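Local coordinates for putative uncharacterized protein (Leishmania major, PDB 3M3I) that is of unknown function but adopts the cupin-superfamily beta fold of the DUF985 family and assembles as a two-chain protein, at residues I63-T68 with S172-I177; H76-D81 with A154-S159; D81-Y86 with Q147-G152; Q93-L98 with Q129-V134. All blocks are in the same frame, centred on the assembly; numbering follows the deposited sequence.

Interaction 1: I63-T68 with S172-I177; sequences IYFLCT and SLVSCI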
loop_
_atom_site.group_PDB
_atom_site.type_symbol
_atom_site.label_atom_id
_atom_site.label_comp_id
_atom_site.label_asym_id
_atom_site.label_seq_id
_atom_site.Cartn_x
_atom_site.Cartn_y
_atom_site.Cartn_z
ATOM N N ILE A 63 6.504 2.604 -4.212
ATOM C CA ILE A 63 6.500 3.085 -5.594
ATOM C C ILE A 63 5.101 3.089 -6.175
ATOM O O ILE A 63 4.212 2.419 -5.684
ATOM C CB ILE A 63 7.392 2.223 -6.534
ATOM C CG1 ILE A 63 6.829 0.818 -6.707
ATOM C CG2 ILE A 63 8.830 2.129 -6.028
ATOM C CD1 ILE A 63 7.469 0.055 -7.852
ATOM N N TYR A 64 4.918 3.887 -7.222
ATOM C CA TYR A 64 3.790 3.757 -8.113
ATOM C C TYR A 64 4.222 2.834 -9.255
ATOM O O TYR A 64 5.279 3.016 -9.821
ATOM C CB TYR A 64 3.423 5.101 -8.679
ATOM C CG TYR A 64 2.744 6.066 -7.729
ATOM C CD1 TYR A 64 1.479 5.799 -7.212
ATOM C CD2 TYR A 64 3.338 7.268 -7.399
ATOM C CE1 TYR A 64 0.845 6.702 -6.376
ATOM C CE2 TYR A 64 2.716 8.167 -6.563
ATOM C CZ TYR A 64 1.472 7.889 -6.059
ATOM O OH TYR A 64 0.854 8.802 -5.232
ATOM N N PHE A 65 3.420 1.834 -9.585
ATOM C CA PHE A 65 3.737 0.950 -10.694
ATOM C C PHE A 65 2.577 0.868 -11.675
ATOM O O PHE A 65 1.463 0.565 -11.275
ATOM C CB PHE A 65 4.088 -0.447 -10.183
ATOM C CG PHE A 65 4.530 -1.371 -11.263
ATOM C CD1 PHE A 65 5.821 -1.312 -11.756
ATOM C CD2 PHE A 65 3.649 -2.272 -11.821
ATOM C CE1 PHE A 65 6.232 -2.157 -12.771
ATOM C CE2 PHE A 65 4.053 -3.125 -12.835
ATOM C CZ PHE A 65 5.347 -3.059 -13.314
ATOM N N LEU A 66 2.844 1.132 -12.952
ATOM C CA LEU A 66 1.833 0.990 -14.013
ATOM C C LEU A 66 2.288 -0.055 -15.034
ATOM O O LEU A 66 3.466 -0.151 -15.372
ATOM C CB LEU A 66 1.521 2.347 -14.658
ATOM C CG LEU A 66 0.525 2.455 -15.828
ATOM C CD1 LEU A 66 -0.103 3.861 -15.927
ATOM C CD2 LEU A 66 1.191 2.099 -17.151
ATOM N N CYS A 67 1.330 -0.839 -15.512
ATOM C CA CYS A 67 1.559 -1.977 -16.401
ATOM C C CYS A 67 0.613 -1.818 -17.600
ATOM O O CYS A 67 -0.500 -1.352 -17.437
ATOM C CB CYS A 67 1.249 -3.252 -15.628
ATOM S SG CYS A 67 1.875 -4.826 -16.261
ATOM N N THR A 68 1.074 -2.184 -18.793
ATOM C CA THR A 68 0.266 -2.136 -20.016
ATOM C C THR A 68 0.366 -3.487 -20.726
ATOM O O THR A 68 1.199 -4.304 -20.362
ATOM C CB THR A 68 0.748 -1.015 -20.966
ATOM O OG1 THR A 68 2.172 -1.086 -21.104
ATOM C CG2 THR A 68 0.377 0.361 -20.433
ATOM N N SER A 172 -3.065 -0.755 -15.950
ATOM C CA SER A 172 -3.400 -0.935 -14.549
ATOM C C SER A 172 -2.394 -0.206 -13.692
ATOM O O SER A 172 -1.213 -0.523 -13.748
ATOM C CB SER A 172 -3.371 -2.404 -14.194
ATOM O OG SER A 172 -3.630 -2.570 -12.816
ATOM N N LEU A 173 -2.857 0.767 -12.911
ATOM C CA LEU A 173 -1.993 1.518 -12.003
ATOM C C LEU A 173 -2.131 0.966 -10.574
ATOM O O LEU A 173 -3.236 0.743 -10.085
ATOM C CB LEU A 173 -2.357 3.000 -12.041
ATOM C CG LEU A 173 -1.691 3.960 -11.041
ATOM C CD1 LEU A 173 -0.190 4.034 -11.238
ATOM C CD2 LEU A 173 -2.313 5.346 -11.148
ATOM N N VAL A 174 -1.004 0.742 -9.916
ATOM C CA VAL A 174 -0.994 0.286 -8.537
ATOM C C VAL A 174 0.061 1.056 -7.755
ATOM O O VAL A 174 0.807 1.855 -8.312
ATOM C CB VAL A 174 -0.686 -1.261 -8.411
ATOM C CG1 VAL A 174 -1.771 -2.099 -9.032
ATOM C CG2 VAL A 174 0.669 -1.614 -9.014
ATOM N N SER A 175 0.092 0.809 -6.452
ATOM C CA SER A 175 1.234 1.131 -5.626
ATOM C C SER A 175 1.830 -0.179 -5.152
ATOM O O SER A 175 1.098 -1.128 -4.902
ATOM C CB SER A 175 0.823 1.986 -4.435
ATOM O OG SER A 175 0.452 3.276 -4.849
ATOM N N CYS A 176 3.160 -0.223 -5.060
ATOM C CA CYS A 176 3.866 -1.348 -4.478
ATOM C C CYS A 176 4.681 -0.896 -3.270
ATOM O O CYS A 176 5.304 0.162 -3.291
ATOM C CB CYS A 176 4.791 -1.984 -5.504
ATOM S SG CYS A 176 3.989 -2.496 -7.016
ATOM N N ILE A 177 4.687 -1.710 -2.219
ATOM C CA ILE A 177 5.533 -1.449 -1.048
ATOM C C ILE A 177 6.400 -2.668 -0.806
ATOM O O ILE A 177 5.875 -3.748 -0.648
ATOM C CB ILE A 177 4.673 -1.158 0.199
ATOM C CG1 ILE A 177 3.678 -0.042 -0.098
ATOM C CG2 ILE A 177 5.521 -0.758 1.387
ATOM C CD1 ILE A 177 2.679 0.130 1.011
#

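Interaction 2: H76-D81 with A154-S159; sequences HRLCSD and AIFGSS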
loop_
_atom_site.group_PDB
_atom_site.type_symbol
_atom_site.label_atom_id
_atom_site.label_comp_id
_atom_site.label_asym_id
_atom_site.label_seq_id
_atom_site.Cartn_x
_atom_site.Cartn_y
_atom_site.Cartn_z
ATOM N N HIS A 76 10.962 -11.719 -12.282
ATOM C CA HIS A 76 12.075 -11.279 -11.452
ATOM C C HIS A 76 11.900 -11.791 -10.016
ATOM O O HIS A 76 10.870 -12.388 -9.671
ATOM C CB HIS A 76 12.159 -9.755 -11.464
ATOM C CG HIS A 76 10.952 -9.083 -10.895
ATOM N ND1 HIS A 76 9.757 -9.001 -11.575
ATOM C CD2 HIS A 76 10.748 -8.479 -9.702
ATOM C CE1 HIS A 76 8.873 -8.362 -10.832
ATOM N NE2 HIS A 76 9.448 -8.037 -9.688
ATOM N N ARG A 77 12.896 -11.564 -9.182
ATOM C CA ARG A 77 12.838 -12.048 -7.823
ATOM C C ARG A 77 13.419 -11.020 -6.848
ATOM O O ARG A 77 14.383 -10.321 -7.168
ATOM C CB ARG A 77 13.556 -13.394 -7.717
ATOM C CG ARG A 77 13.581 -14.000 -6.321
ATOM C CD ARG A 77 14.805 -14.850 -6.140
ATOM N NE ARG A 77 14.648 -16.177 -6.713
ATOM C CZ ARG A 77 15.626 -16.898 -7.251
ATOM N NH1 ARG A 77 16.863 -16.428 -7.349
ATOM N NH2 ARG A 77 15.356 -18.104 -7.713
ATOM N N LEU A 78 12.800 -10.931 -5.671
ATOM C CA LEU A 78 13.235 -10.042 -4.606
ATOM C C LEU A 78 13.652 -10.931 -3.451
ATOM O O LEU A 78 13.633 -12.145 -3.570
ATOM C CB LEU A 78 12.099 -9.098 -4.193
ATOM C CG LEU A 78 11.598 -8.110 -5.254
ATOM C CD1 LEU A 78 10.260 -7.498 -4.879
ATOM C CD2 LEU A 78 12.611 -7.001 -5.506
ATOM N N CYS A 79 14.061 -10.339 -2.347
ATOM C CA CYS A 79 14.309 -11.119 -1.137
ATOM C C CYS A 79 13.420 -10.681 0.036
ATOM O O CYS A 79 13.451 -11.298 1.077
ATOM C CB CYS A 79 15.798 -11.080 -0.766
ATOM S SG CYS A 79 16.224 -9.839 0.421
ATOM N N SER A 80 12.620 -9.637 -0.156
ATOM C CA SER A 80 11.606 -9.233 0.804
ATOM C C SER A 80 10.219 -9.287 0.155
ATOM O O SER A 80 10.111 -9.332 -1.064
ATOM C CB SER A 80 11.903 -7.822 1.299
ATOM O OG SER A 80 13.219 -7.736 1.805
ATOM N N ASP A 81 9.172 -9.289 0.986
ATOM C CA ASP A 81 7.778 -9.267 0.522
ATOM C C ASP A 81 7.488 -7.973 -0.215
ATOM O O ASP A 81 8.019 -6.923 0.136
ATOM C CB ASP A 81 6.784 -9.315 1.691
ATOM C CG ASP A 81 6.862 -10.580 2.504
ATOM O OD1 ASP A 81 6.358 -10.552 3.642
ATOM O OD2 ASP A 81 7.402 -11.599 2.029
ATOM N N ALA A 154 9.765 -15.347 -4.130
ATOM C CA ALA A 154 8.941 -15.743 -5.264
ATOM C C ALA A 154 9.529 -15.235 -6.578
ATOM O O ALA A 154 10.037 -14.122 -6.641
ATOM C CB ALA A 154 7.504 -15.237 -5.095
ATOM N N ILE A 155 9.480 -16.073 -7.611
ATOM C CA ILE A 155 9.710 -15.641 -8.987
ATOM C C ILE A 155 8.355 -15.168 -9.520
ATOM O O ILE A 155 7.416 -15.956 -9.610
ATOM C CB ILE A 155 10.257 -16.783 -9.852
ATOM C CG1 ILE A 155 11.639 -17.234 -9.350
ATOM C CG2 ILE A 155 10.355 -16.368 -11.323
ATOM C CD1 ILE A 155 12.025 -18.605 -9.811
ATOM N N PHE A 156 8.250 -13.886 -9.861
ATOM C CA PHE A 156 6.965 -13.288 -10.224
ATOM C C PHE A 156 7.022 -12.162 -11.267
ATOM O O PHE A 156 8.061 -11.534 -11.475
ATOM C CB PHE A 156 6.268 -12.770 -8.971
ATOM C CG PHE A 156 6.919 -11.568 -8.356
ATOM C CD1 PHE A 156 8.158 -11.656 -7.767
ATOM C CD2 PHE A 156 6.269 -10.355 -8.323
ATOM C CE1 PHE A 156 8.745 -10.561 -7.190
ATOM C CE2 PHE A 156 6.857 -9.262 -7.736
ATOM C CZ PHE A 156 8.085 -9.366 -7.168
ATOM N N GLY A 157 5.880 -11.893 -11.893
ATOM C CA GLY A 157 5.786 -10.838 -12.913
ATOM C C GLY A 157 4.362 -10.348 -13.015
ATOM O O GLY A 157 3.515 -10.860 -12.309
ATOM N N SER A 158 4.086 -9.375 -13.884
ATOM C CA SER A 158 2.728 -8.888 -14.040
ATOM C C SER A 158 2.349 -8.561 -15.481
ATOM O O SER A 158 3.215 -8.334 -16.312
ATOM C CB SER A 158 2.466 -7.695 -13.111
ATOM O OG SER A 158 3.004 -6.492 -13.612
ATOM N N SER A 159 1.039 -8.586 -15.763
ATOM C CA SER A 159 0.519 -8.295 -17.096
ATOM C C SER A 159 -0.905 -7.774 -17.036
ATOM O O SER A 159 -1.591 -7.911 -16.016
ATOM C CB SER A 159 0.575 -9.534 -18.002
ATOM O OG SER A 159 -0.346 -10.519 -17.588
#

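Interaction 3: D81-Y86 with Q147-G152; sequences DETWMY and QYTVPG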
loop_
_atom_site.group_PDB
_atom_site.type_symbol
_atom_site.label_atom_id
_atom_site.label_comp_id
_atom_site.label_asym_id
_atom_site.label_seq_id
_atom_site.Cartn_x
_atom_site.Cartn_y
_atom_site.Cartn_z
ATOM N N ASP A 81 9.172 -9.289 0.986
ATOM C CA ASP A 81 7.778 -9.267 0.522
ATOM C C ASP A 81 7.488 -7.973 -0.215
ATOM O O ASP A 81 8.019 -6.923 0.136
ATOM C CB ASP A 81 6.784 -9.315 1.691
ATOM C CG ASP A 81 6.862 -10.580 2.504
ATOM O OD1 ASP A 81 6.358 -10.552 3.642
ATOM O OD2 ASP A 81 7.402 -11.599 2.029
ATOM N N GLU A 82 6.615 -8.045 -1.209
ATOM C CA GLU A 82 6.143 -6.860 -1.899
ATOM C C GLU A 82 4.610 -6.845 -1.973
ATOM O O GLU A 82 3.989 -7.773 -2.491
ATOM C CB GLU A 82 6.739 -6.807 -3.292
ATOM C CG GLU A 82 6.314 -5.573 -4.061
ATOM C CD GLU A 82 6.944 -5.479 -5.428
ATOM O OE1 GLU A 82 7.021 -6.513 -6.129
ATOM O OE2 GLU A 82 7.344 -4.360 -5.793
ATOM N N THR A 83 4.015 -5.771 -1.469
ATOM C CA THR A 83 2.565 -5.666 -1.366
ATOM C C THR A 83 2.042 -4.743 -2.461
ATOM O O THR A 83 2.526 -3.621 -2.603
ATOM C CB THR A 83 2.131 -5.138 0.042
ATOM O OG1 THR A 83 2.540 -6.066 1.060
ATOM C CG2 THR A 83 0.642 -4.960 0.111
ATOM N N TRP A 84 1.045 -5.226 -3.203
ATOM C CA TRP A 84 0.465 -4.548 -4.368
ATOM C C TRP A 84 -0.952 -4.031 -4.094
ATOM O O TRP A 84 -1.827 -4.824 -3.833
ATOM C CB TRP A 84 0.379 -5.547 -5.520
ATOM C CG TRP A 84 1.699 -5.968 -6.013
ATOM C CD1 TRP A 84 2.632 -6.696 -5.342
ATOM C CD2 TRP A 84 2.249 -5.693 -7.301
ATOM N NE1 TRP A 84 3.739 -6.887 -6.127
ATOM C CE2 TRP A 84 3.534 -6.275 -7.336
ATOM C CE3 TRP A 84 1.785 -5.000 -8.424
ATOM C CZ2 TRP A 84 4.362 -6.188 -8.443
ATOM C CZ3 TRP A 84 2.603 -4.920 -9.536
ATOM C CH2 TRP A 84 3.885 -5.513 -9.538
ATOM N N MET A 85 -1.176 -2.720 -4.213
ATOM C CA MET A 85 -2.468 -2.080 -3.918
ATOM C C MET A 85 -3.090 -1.478 -5.177
ATOM O O MET A 85 -2.489 -0.606 -5.768
ATOM C CB MET A 85 -2.283 -0.924 -2.934
ATOM C CG MET A 85 -2.453 -1.259 -1.478
ATOM S SD MET A 85 -1.012 -1.890 -0.623
ATOM C CE MET A 85 0.339 -0.889 -1.242
ATOM N N TYR A 86 -4.302 -1.898 -5.536
ATOM C CA TYR A 86 -5.009 -1.385 -6.703
ATOM C C TYR A 86 -5.489 0.085 -6.545
ATOM O O TYR A 86 -6.094 0.439 -5.545
ATOM C CB TYR A 86 -6.215 -2.280 -7.029
ATOM C CG TYR A 86 -7.094 -1.720 -8.127
ATOM C CD1 TYR A 86 -8.092 -0.783 -7.836
ATOM C CD2 TYR A 86 -6.913 -2.100 -9.463
ATOM C CE1 TYR A 86 -8.904 -0.260 -8.836
ATOM C CE2 TYR A 86 -7.727 -1.575 -10.484
ATOM C CZ TYR A 86 -8.711 -0.650 -10.158
ATOM O OH TYR A 86 -9.503 -0.103 -11.133
ATOM N N GLN A 147 -5.763 -5.673 -2.537
ATOM C CA GLN A 147 -4.420 -5.738 -1.973
ATOM C C GLN A 147 -3.943 -7.191 -2.058
ATOM O O GLN A 147 -4.736 -8.110 -1.940
ATOM C CB GLN A 147 -4.495 -5.252 -0.522
ATOM C CG GLN A 147 -3.189 -5.199 0.235
ATOM C CD GLN A 147 -3.368 -5.153 1.751
ATOM O OE1 GLN A 147 -2.631 -5.785 2.465
ATOM N NE2 GLN A 147 -4.327 -4.372 2.236
ATOM N N TYR A 148 -2.647 -7.387 -2.266
ATOM C CA TYR A 148 -2.032 -8.709 -2.276
ATOM C C TYR A 148 -0.519 -8.579 -2.120
ATOM O O TYR A 148 0.083 -7.632 -2.629
ATOM C CB TYR A 148 -2.363 -9.455 -3.565
ATOM C CG TYR A 148 -1.657 -10.780 -3.678
ATOM C CD1 TYR A 148 -2.237 -11.950 -3.189
ATOM C CD2 TYR A 148 -0.391 -10.862 -4.240
ATOM C CE1 TYR A 148 -1.576 -13.175 -3.285
ATOM C CE2 TYR A 148 0.268 -12.069 -4.335
ATOM C CZ TYR A 148 -0.320 -13.218 -3.854
ATOM O OH TYR A 148 0.359 -14.403 -3.961
ATOM N N THR A 149 0.078 -9.545 -1.418
ATOM C CA THR A 149 1.493 -9.544 -1.056
ATOM C C THR A 149 2.238 -10.712 -1.696
ATOM O O THR A 149 1.895 -11.866 -1.477
ATOM C CB THR A 149 1.686 -9.611 0.473
ATOM O OG1 THR A 149 1.194 -8.411 1.060
ATOM C CG2 THR A 149 3.154 -9.756 0.844
ATOM N N VAL A 150 3.272 -10.389 -2.477
ATOM C CA VAL A 150 4.089 -11.388 -3.155
ATOM C C VAL A 150 5.195 -11.758 -2.181
ATOM O O VAL A 150 5.983 -10.899 -1.817
ATOM C CB VAL A 150 4.683 -10.838 -4.470
ATOM C CG1 VAL A 150 5.544 -11.885 -5.150
ATOM C CG2 VAL A 150 3.568 -10.383 -5.399
ATOM N N PRO A 151 5.244 -13.023 -1.726
ATOM C CA PRO A 151 6.230 -13.313 -0.686
ATOM C C PRO A 151 7.654 -13.225 -1.224
ATOM O O PRO A 151 7.891 -13.565 -2.382
ATOM C CB PRO A 151 5.893 -14.746 -0.263
ATOM C CG PRO A 151 4.481 -14.974 -0.729
ATOM C CD PRO A 151 4.387 -14.191 -2.000
ATOM N N GLY A 152 8.573 -12.745 -0.389
ATOM C CA GLY A 152 9.990 -12.741 -0.712
ATOM C C GLY A 152 10.447 -14.121 -1.148
ATOM O O GLY A 152 10.093 -15.122 -0.545
#

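Interaction 4: Q93-L98 with Q129-V134; sequences QLHVIL and QVYRRV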
loop_
_atom_site.group_PDB
_atom_site.type_symbol
_atom_site.label_atom_id
_atom_site.label_comp_id
_atom_site.label_asym_id
_atom_site.label_seq_id
_atom_site.Cartn_x
_atom_site.Cartn_y
_atom_site.Cartn_z
ATOM N N GLN A 93 -2.894 -8.673 -13.503
ATOM C CA GLN A 93 -2.698 -10.094 -13.311
ATOM C C GLN A 93 -1.269 -10.343 -12.880
ATOM O O GLN A 93 -0.323 -10.039 -13.613
ATOM C CB GLN A 93 -3.023 -10.884 -14.570
ATOM C CG GLN A 93 -3.038 -12.374 -14.322
ATOM C CD GLN A 93 -3.417 -13.181 -15.534
ATOM O OE1 GLN A 93 -4.228 -12.761 -16.346
ATOM N NE2 GLN A 93 -2.844 -14.361 -15.648
ATOM N N LEU A 94 -1.133 -10.874 -11.672
ATOM C CA LEU A 94 0.142 -11.192 -11.081
ATOM C C LEU A 94 0.386 -12.670 -11.329
ATOM O O LEU A 94 -0.497 -13.498 -11.086
ATOM C CB LEU A 94 0.126 -10.926 -9.575
ATOM C CG LEU A 94 0.462 -9.528 -9.085
ATOM C CD1 LEU A 94 0.090 -9.382 -7.620
ATOM C CD2 LEU A 94 1.956 -9.294 -9.282
ATOM N N HIS A 95 1.580 -12.988 -11.803
ATOM C CA HIS A 95 1.986 -14.354 -12.088
ATOM C C HIS A 95 3.039 -14.713 -11.061
ATOM O O HIS A 95 4.186 -14.302 -11.202
ATOM C CB HIS A 95 2.576 -14.444 -13.502
ATOM C CG HIS A 95 1.635 -14.001 -14.582
ATOM N ND1 HIS A 95 1.187 -14.846 -15.574
ATOM C CD2 HIS A 95 1.066 -12.797 -14.827
ATOM C CE1 HIS A 95 0.385 -14.179 -16.383
ATOM N NE2 HIS A 95 0.289 -12.937 -15.945
ATOM N N VAL A 96 2.669 -15.473 -10.044
ATOM C CA VAL A 96 3.543 -15.712 -8.893
ATOM C C VAL A 96 3.957 -17.185 -8.793
ATOM O O VAL A 96 3.115 -18.047 -8.570
ATOM C CB VAL A 96 2.829 -15.305 -7.573
ATOM C CG1 VAL A 96 3.744 -15.485 -6.381
ATOM C CG2 VAL A 96 2.343 -13.863 -7.638
ATOM N N ILE A 97 5.244 -17.479 -8.958
ATOM C CA ILE A 97 5.749 -18.816 -8.665
ATOM C C ILE A 97 6.381 -18.750 -7.274
ATOM O O ILE A 97 7.358 -18.050 -7.076
ATOM C CB ILE A 97 6.791 -19.310 -9.689
ATOM C CG1 ILE A 97 6.298 -19.118 -11.129
ATOM C CG2 ILE A 97 7.110 -20.775 -9.419
ATOM C CD1 ILE A 97 7.409 -19.070 -12.172
ATOM N N LEU A 98 5.806 -19.451 -6.305
ATOM C CA LEU A 98 6.274 -19.366 -4.921
ATOM C C LEU A 98 7.456 -20.286 -4.729
ATOM O O LEU A 98 7.485 -21.347 -5.318
ATOM C CB LEU A 98 5.166 -19.778 -3.947
ATOM C CG LEU A 98 3.811 -19.082 -4.049
ATOM C CD1 LEU A 98 2.797 -19.841 -3.191
ATOM C CD2 LEU A 98 3.890 -17.620 -3.613
ATOM N N GLN A 129 7.275 -24.957 -6.959
ATOM C CA GLN A 129 6.279 -25.867 -7.534
ATOM C C GLN A 129 4.904 -25.262 -7.746
ATOM O O GLN A 129 4.168 -25.733 -8.609
ATOM C CB GLN A 129 6.137 -27.119 -6.673
ATOM C CG GLN A 129 7.384 -27.960 -6.636
ATOM C CD GLN A 129 7.075 -29.385 -6.349
ATOM O OE1 GLN A 129 6.603 -30.112 -7.222
ATOM N NE2 GLN A 129 7.319 -29.806 -5.114
ATOM N N VAL A 130 4.563 -24.229 -6.976
ATOM C CA VAL A 130 3.202 -23.694 -6.963
ATOM C C VAL A 130 3.058 -22.387 -7.745
ATOM O O VAL A 130 3.514 -21.337 -7.311
ATOM C CB VAL A 130 2.682 -23.513 -5.510
ATOM C CG1 VAL A 130 1.302 -22.870 -5.495
ATOM C CG2 VAL A 130 2.629 -24.860 -4.797
ATOM N N TYR A 131 2.391 -22.464 -8.894
ATOM C CA TYR A 131 2.055 -21.286 -9.682
ATOM C C TYR A 131 0.692 -20.747 -9.242
ATOM O O TYR A 131 -0.292 -21.495 -9.145
ATOM C CB TYR A 131 2.046 -21.629 -11.176
ATOM C CG TYR A 131 1.591 -20.505 -12.087
ATOM C CD1 TYR A 131 2.037 -19.200 -11.911
ATOM C CD2 TYR A 131 0.731 -20.754 -13.140
ATOM C CE1 TYR A 131 1.617 -18.179 -12.743
ATOM C CE2 TYR A 131 0.313 -19.737 -13.978
ATOM C CZ TYR A 131 0.758 -18.452 -13.771
ATOM O OH TYR A 131 0.334 -17.454 -14.614
ATOM N N ARG A 132 0.644 -19.446 -8.966
ATOM C CA ARG A 132 -0.582 -18.783 -8.557
ATOM C C ARG A 132 -0.845 -17.569 -9.430
ATOM O O ARG A 132 -0.011 -16.665 -9.514
ATOM C CB ARG A 132 -0.497 -18.373 -7.089
ATOM C CG ARG A 132 -0.441 -19.573 -6.145
ATOM C CD ARG A 132 -1.233 -19.321 -4.881
ATOM N NE ARG A 132 -1.105 -20.396 -3.898
ATOM C CZ ARG A 132 -1.732 -21.571 -3.959
ATOM N NH1 ARG A 132 -2.531 -21.874 -4.977
ATOM N NH2 ARG A 132 -1.544 -22.464 -2.998
ATOM N N ARG A 133 -1.999 -17.576 -10.091
ATOM C CA ARG A 133 -2.481 -16.427 -10.842
ATOM C C ARG A 133 -3.367 -15.599 -9.914
ATOM O O ARG A 133 -4.345 -16.102 -9.366
ATOM C CB ARG A 133 -3.256 -16.892 -12.082
ATOM C CG ARG A 133 -3.970 -15.789 -12.875
ATOM C CD ARG A 133 -4.694 -16.381 -14.090
ATOM N NE ARG A 133 -5.653 -15.449 -14.682
ATOM C CZ ARG A 133 -6.866 -15.185 -14.192
ATOM N NH1 ARG A 133 -7.298 -15.779 -13.082
ATOM N NH2 ARG A 133 -7.655 -14.313 -14.814
ATOM N N VAL A 134 -3.006 -14.334 -9.725
ATOM C CA VAL A 134 -3.762 -13.433 -8.863
ATOM C C VAL A 134 -4.133 -12.178 -9.640
ATOM O O VAL A 134 -3.288 -11.587 -10.305
ATOM C CB VAL A 134 -2.940 -13.063 -7.618
ATOM C CG1 VAL A 134 -3.684 -12.083 -6.732
ATOM C CG2 VAL A 134 -2.580 -14.316 -6.840
#

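Interaction 1: I63-T68 with S172-I177
The thiol of Cys176 lies against Phe65, a sulfur-aromatic contact in which SG approaches the ring obliquely, 5.4 Å from its centroid, and rests 3.8 Å from Phe65 CB. Cys176 SG is anti to its own carbonyl carbon (chi1 -55°), which carries the sulfur diagonally across the pair, past its partner Ile63, to Phe65; Ile63 meets the cysteine through CG1, 3.7 Å from Cys176 CB. Val174 runs alongside Phe65 in the same direction, its CG2 near the ring edge. The compact side chains of Cys176 and Val174 pack against Phe65 CB, while the ring reaches on to Trp84 of strand 81-87. Three antiparallel hydrogen-bonded pairs join the strands: Ile63 with Cys176, Phe65 with Val174 and Cys67 with Ser172. On the other face, Tyr64 CD1 has Ser175 OG at 3.6 Å, while Leu66 CB meets Leu173 CD1. Ser175 OG is hydrogen-bonded to His87 NE2, and Ser172 OG to Asp90 O. The chemistry is that of a sheet interior: alternate residues pair across these two strands, those between bond to the flanking strands, buried serine hydroxyls have partners, and thiol, aromatic and aliphatic groups pack around them.

Interaction 2: H76-D81 with A154-S159
His76 and Phe156 form an antiparallel hydrogen-bonded pair whose two backbone bonds, His76 N to Phe156 O and Phe156 N to His76 O, are both 3.0 Å long and nearly straight. Their side chains meet beside the backbone. Each CG sits between the backbone N and the carbonyl carbon (chi1 62° for His76, 70° for Phe156), which folds both rings back over the pair. The NE2-CE1 side of the imidazole leans over one phenyl face, offset toward the rim, with planes at 47°, neither stacked nor edge-to-face; NE2 is 3.2 Å from Phe156 CZ. Histidine suits the site because its ring can touch the phenyl through this side while ND1 bonds to His74 O. Leu78 places CD1 at the phenyl edge, 3.7 Å from Phe156 CZ, an aliphatic methyl suiting the apolar rim. On the other side of the sheet, Arg77 NH2 lies 4.0 Å from Ile155 CD1, and the guanidinium forms a salt bridge to Glu188. Strand 76-77 lies between strands 155-159 and 188-189. Strand 92-98 borders the other edge of 155-159, while Phe156 faces Glu82 and Trp84 of strand 81-87 in the opposing sheet, consistent with the two-sheet beta barrel of cupins.

Interaction 3: D81-Y86 with Q147-G152
Thr83 and Thr149 share a short side-chain hydrogen bond, OG1 to OG1 2.7 Å, in which either hydroxyl could be the donor. Their matching first torsions (chi1 -63° and -66°), each placing OG1 anti to the carbonyl carbon, turn the hydroxyls to each other across a non-hydrogen-bonded pair whose CA atoms are 4.0 Å apart. At the end of the ladder, Asp81 OD2 accepts the backbone N-H of Gly152 at 2.9 Å through its anti lone pair, in a nearly straight bond of 169°. The carboxylate ties down the chain just beyond Pro151, and OD1 bonds to Tyr60 of the second subunit. Between these points run the backbone bonds of Glu82 with Val150 and Trp84 with Tyr148. Apolar packing is provided by Val150 CG2, 3.8 Å from Trp84 CD1. On the threonine face, Thr83 CG2 touches Gln147 CG at 3.8 Å, and Met85 lies alongside that glutamine. The Gln147 amide uses both its donor and its acceptor on the second subunit, at Ser175 and Thr62. Strand 81-87 lies between 147-150 and 172-179, its Trp84 face meeting strands 92-98 and 155-159 while its Thr83 face packs on the other chain.

Interaction 4: Q93-L98 with Q129-V134
With CG anti to the backbone N (chi1 175°), Tyr131 lays its ring along the strand pair toward His95, whose own CG is turned anti to the carbonyl carbon (chi1 -58°), and the two side chains run alongside each other. Their polar ends meet in a weak hydrogen bond from His95 ND1 to Tyr131 OH, 2.9 Å but bent to 123°. His95 CB lies at the edge of the tyrosine ring, in its plane. A histidine suits the site because its second nitrogen, NE2, bonds to Ser159 OG, so that the imidazole joins three strands. Ile97 adds to this face, with CG1 4.3 Å from Tyr131 CD1. Gln93 and Arg133 cross at about a right angle near the start of strand 92-98, Gln93 NE2 lying 3.2 Å from Arg133 CD in a packing contact. On the opposite face, Leu94 CB meets Val134 CB at 4.2 Å and Leu98 CD1 meets Val130 CG1 at 4.1 Å; beta-branched valine favours the extended backbone, and the leucines add apolar surface turned toward the other sheet. Backbone bonds run between Leu94 and Val134 in both directions, likewise between Val96 and Arg132. Strand 130-136 is the outermost of the five-stranded sheet within this chain, and strand 92-98 separates it from 155-159. Helix 203-209 covers His95 and Tyr131, while Leu94 and Val134 pack on Tyr148 of strand 147-150.

How the interactions relate
Interactions 1 and 3 belong to one sheet, where Ser175 O and Ile177 O take the N-H groups of Met85 and Thr83, both at 2.9 Å. Interactions 2 and 4 belong to the facing sheet, joined by Ile155 O to Ile97 N at 2.7 Å. The two sheets meet where Phe156 CG lies 3.5 Å from Val150 CG1. They meet again where Tyr148 CD2 lies 3.7 Å from Leu94 CD1. Interactions 1 and 4 lie on opposite sides of the chain's centre, their centres about 18 Å apart. Along the chain the contacts are nested, 4 within 3 within 2 within 1. Interactions 1 and 3 also both touch the second subunit.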